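Side-chain contact in parvulin 42 (Trypanosoma brucei brucei, PDB 6GMP), which probably catalyses the cis-trans isomerisation of peptidyl-prolyl bonds through its parvulin-type PPIase domain, the part of the protein present in this chain: residues Y9-K14 and Q45-Q50. Sequence-based numbering, arbitrary orientation.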
ATOM      1  N   TYR A   9      -7.934  -0.656   0.967  1.00 21.29           N
ATOM      2  CA  TYR A   9      -6.920   0.011   1.775  1.00 20.19           C
ATOM      3  C   TYR A   9      -5.582  -0.219   1.083  1.00 20.35           C
ATOM      4  O   TYR A   9      -5.454  -1.129   0.266  1.00 20.58           O
ATOM      5  CB  TYR A   9      -6.816  -0.604   3.173  1.00 21.37           C
ATOM      6  CG  TYR A   9      -7.852  -0.172   4.177  1.00 21.54           C
ATOM      7  CD1 TYR A   9      -9.207  -0.352   3.941  1.00 22.53           C
ATOM      8  CD2 TYR A   9      -7.465   0.405   5.386  1.00 22.18           C
ATOM      9  CE1 TYR A   9     -10.147   0.036   4.875  1.00 25.36           C
ATOM     10  CE2 TYR A   9      -8.398   0.798   6.321  1.00 22.42           C
ATOM     11  CZ  TYR A   9      -9.735   0.614   6.062  1.00 24.56           C
ATOM     12  OH  TYR A   9     -10.658   1.007   7.001  1.00 28.24           O
ATOM     13  N   HIS A  10      -4.574   0.582   1.410  1.00 20.63           N
ATOM     14  CA  HIS A  10      -3.229   0.252   0.935  1.00 18.48           C
ATOM     15  C   HIS A  10      -2.136   0.633   1.922  1.00 18.68           C
ATOM     16  O   HIS A  10      -2.346   1.431   2.838  1.00 20.44           O
ATOM     17  CB  HIS A  10      -2.948   0.801  -0.482  1.00 18.99           C
ATOM     18  CG  HIS A  10      -2.575   2.251  -0.543  1.00 18.08           C
ATOM     19  ND1 HIS A  10      -1.888   2.784  -1.610  1.00 21.20           N
ATOM     20  CD2 HIS A  10      -2.798   3.281   0.309  1.00 21.25           C
ATOM     21  CE1 HIS A  10      -1.695   4.075  -1.415  1.00 20.62           C
ATOM     22  NE2 HIS A  10      -2.238   4.404  -0.260  1.00 20.28           N
ATOM     23  N   VAL A  11      -0.993  -0.020   1.741  1.00 18.69           N
ATOM     24  CA  VAL A  11       0.275   0.390   2.316  1.00 17.69           C
ATOM     25  C   VAL A  11       1.097   0.946   1.167  1.00 18.78           C
ATOM     26  O   VAL A  11       1.167   0.325   0.097  1.00 19.20           O
ATOM     27  CB  VAL A  11       1.054  -0.816   2.875  1.00 17.75           C
ATOM     28  CG1 VAL A  11       2.468  -0.413   3.300  1.00 23.03           C
ATOM     29  CG2 VAL A  11       0.332  -1.432   4.042  1.00 19.36           C
ATOM     30  N   LEU A  12       1.738   2.091   1.391  1.00 18.43           N
ATOM     31  CA  LEU A  12       2.618   2.698   0.391  1.00 16.82           C
ATOM     32  C   LEU A  12       4.036   2.815   0.935  1.00 15.80           C
ATOM     33  O   LEU A  12       4.254   3.403   1.986  1.00 18.67           O
ATOM     34  CB  LEU A  12       2.117   4.087  -0.016  1.00 18.38           C
ATOM     35  CG  LEU A  12       2.918   4.775  -1.118  1.00 19.04           C
ATOM     36  CD1 LEU A  12       2.795   4.063  -2.450  1.00 20.06           C
ATOM     37  CD2 LEU A  12       2.472   6.221  -1.277  1.00 22.24           C
ATOM     38  N   VAL A  13       4.979   2.246   0.195  1.00 16.68           N
ATOM     39  CA  VAL A  13       6.396   2.360   0.492  1.00 18.71           C
ATOM     40  C   VAL A  13       6.999   3.218  -0.610  1.00 18.22           C
ATOM     41  O   VAL A  13       7.005   2.834  -1.776  1.00 18.97           O
ATOM     42  CB  VAL A  13       7.062   0.967   0.545  1.00 18.74           C
ATOM     43  CG1 VAL A  13       8.550   1.086   0.809  1.00 21.27           C
ATOM     44  CG2 VAL A  13       6.404   0.114   1.624  1.00 21.86           C
ATOM     45  N   LYS A  14       7.500   4.387  -0.245  1.00 20.33           N
ATOM     46  CA  LYS A  14       8.030   5.331  -1.214  1.00 20.19           C
ATOM     47  C   LYS A  14       9.483   5.027  -1.503  1.00 20.75           C
ATOM     48  O   LYS A  14      10.121   4.202  -0.842  1.00 19.39           O
ATOM     49  CB  LYS A  14       7.858   6.759  -0.690  1.00 23.48           C
ATOM     50  CG  LYS A  14       6.415   7.184  -0.613  1.00 23.48           C
ATOM     51  CD  LYS A  14       6.272   8.644  -0.226  1.00 24.83           C
ATOM     52  CE  LYS A  14       4.816   9.039  -0.165  1.00 30.79           C
ATOM     53  NZ  LYS A  14       4.652  10.520  -0.221  1.00 38.29           N
ATOM     54  N   GLN A  45       8.008  -6.318  -0.254  1.00 17.86           N
ATOM     55  CA  GLN A  45       7.982  -7.774  -0.304  1.00 18.77           C
ATOM     56  C   GLN A  45       8.082  -8.380   1.094  1.00 20.42           C
ATOM     57  O   GLN A  45       7.365  -9.333   1.416  1.00 20.99           O
ATOM     58  CB  GLN A  45       9.116  -8.288  -1.190  1.00 19.49           C
ATOM     59  CG  GLN A  45       9.251  -9.804  -1.241  1.00 23.08           C
ATOM     60  CD  GLN A  45       7.983 -10.495  -1.702  1.00 28.09           C
ATOM     61  OE1 GLN A  45       7.217  -9.949  -2.507  1.00 27.23           O
ATOM     62  NE2 GLN A  45       7.758 -11.708  -1.205  1.00 27.99           N
ATOM     63  N   ALA A  46       8.988  -7.854   1.914  1.00 19.39           N
ATOM     64  CA  ALA A  46       9.176  -8.396   3.253  1.00 20.65           C
ATOM     65  C   ALA A  46       7.974  -8.149   4.160  1.00 19.86           C
ATOM     66  O   ALA A  46       7.582  -9.048   4.917  1.00 19.90           O
ATOM     67  CB  ALA A  46      10.427  -7.827   3.888  1.00 21.45           C
ATOM     68  N   ILE A  47       7.386  -6.948   4.100  1.00 20.03           N
ATOM     69  CA  ILE A  47       6.300  -6.621   5.015  0.59 22.59           C
ATOM     70  C   ILE A  47       5.065  -7.451   4.664  1.00 19.90           C
ATOM     71  O   ILE A  47       4.250  -7.766   5.549  1.00 20.67           O
ATOM     72  CB  ILE A  47       6.050  -5.112   5.138  0.59 28.97           C
ATOM     73  CG1 ILE A  47       5.623  -4.531   3.809  0.59 21.62           C
ATOM     74  CG2 ILE A  47       7.312  -4.426   5.690  0.59 26.16           C
ATOM     75  CD1 ILE A  47       5.309  -3.037   3.876  0.59 22.70           C
ATOM     76  N   LEU A  48       4.944  -7.822   3.394  1.00 20.58           N
ATOM     77  CA  LEU A  48       3.877  -8.704   2.962  1.00 21.61           C
ATOM     78  C   LEU A  48       4.179 -10.147   3.369  1.00 20.36           C
ATOM     79  O   LEU A  48       3.366 -10.840   4.005  1.00 21.72           O
ATOM     80  CB  LEU A  48       3.755  -8.645   1.448  1.00 22.62           C
ATOM     81  CG  LEU A  48       2.824  -9.656   0.781  1.00 23.77           C
ATOM     82  CD1 LEU A  48       1.349  -9.409   1.158  1.00 25.00           C
ATOM     83  CD2 LEU A  48       3.028  -9.605  -0.725  1.00 23.68           C
ATOM     84  N   ALA A  49       5.354 -10.620   2.967  1.00 20.22           N
ATOM     85  CA  ALA A  49       5.686 -12.030   3.068  1.00 21.56           C
ATOM     86  C   ALA A  49       5.882 -12.524   4.502  1.00 22.62           C
ATOM     87  O   ALA A  49       5.786 -13.715   4.761  1.00 24.16           O
ATOM     88  CB  ALA A  49       6.910 -12.336   2.225  1.00 23.43           C
ATOM     89  N   GLN A  50       6.126 -11.616   5.443  1.00 21.24           N
ATOM     90  CA  GLN A  50       6.220 -12.029   6.841  1.00 22.46           C
ATOM     91  C   GLN A  50       4.913 -12.709   7.290  1.00 23.14           C
ATOM     92  O   GLN A  50       4.896 -13.442   8.267  1.00 25.19           O
ATOM     93  CB  GLN A  50       6.558 -10.839   7.745  1.00 22.34           C
ATOM     94  CG  GLN A  50       5.480  -9.801   7.760  1.00 21.43           C
ATOM     95  CD  GLN A  50       5.762  -8.614   8.669  1.00 20.87           C
ATOM     96  OE1 GLN A  50       6.413  -8.720   9.702  1.00 23.59           O
ATOM     97  NE2 GLN A  50       5.215  -7.464   8.274  1.00 20.11           N
TER
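I47 sets its CD1 methyl from the helix over the junction of V11 and V13, two residues of the strand whose side chains emerge on the same face. CD1 lies 3.9 Å from CG1 of V11 and 4.0 Å from CG2 of V13, so one atom bridges successive inward-facing positions. V11 meets I47 head-on, the ends of the two side chains touching, whereas V13 and I47 pass alongside each other, pointing opposite ways. Both valines carry CG1 anti to the backbone N, yet V11 offers this branch and V13 the other one. I47 is modelled in two conformers; in the one these distances describe, CG1 sits between backbone N and carbonyl carbon (chi1 63°), and the extended chi2 of 178° carries CD1 out to the strand. On the helix, NE2 of Q50 returns to the carbonyl O of I47 at 2.9 Å, approaching a lone pair within the carbonyl plane. The contact is small, buried and wholly apolar, joining helix 37-49 to strand 6-13 of the parvulin fold's antiparallel sheet. Strand 114-120, the antiparallel neighbour of strand 6-13, brings L117 against I47, while helix 59-69 adds F62 against V11 and F69 against I47.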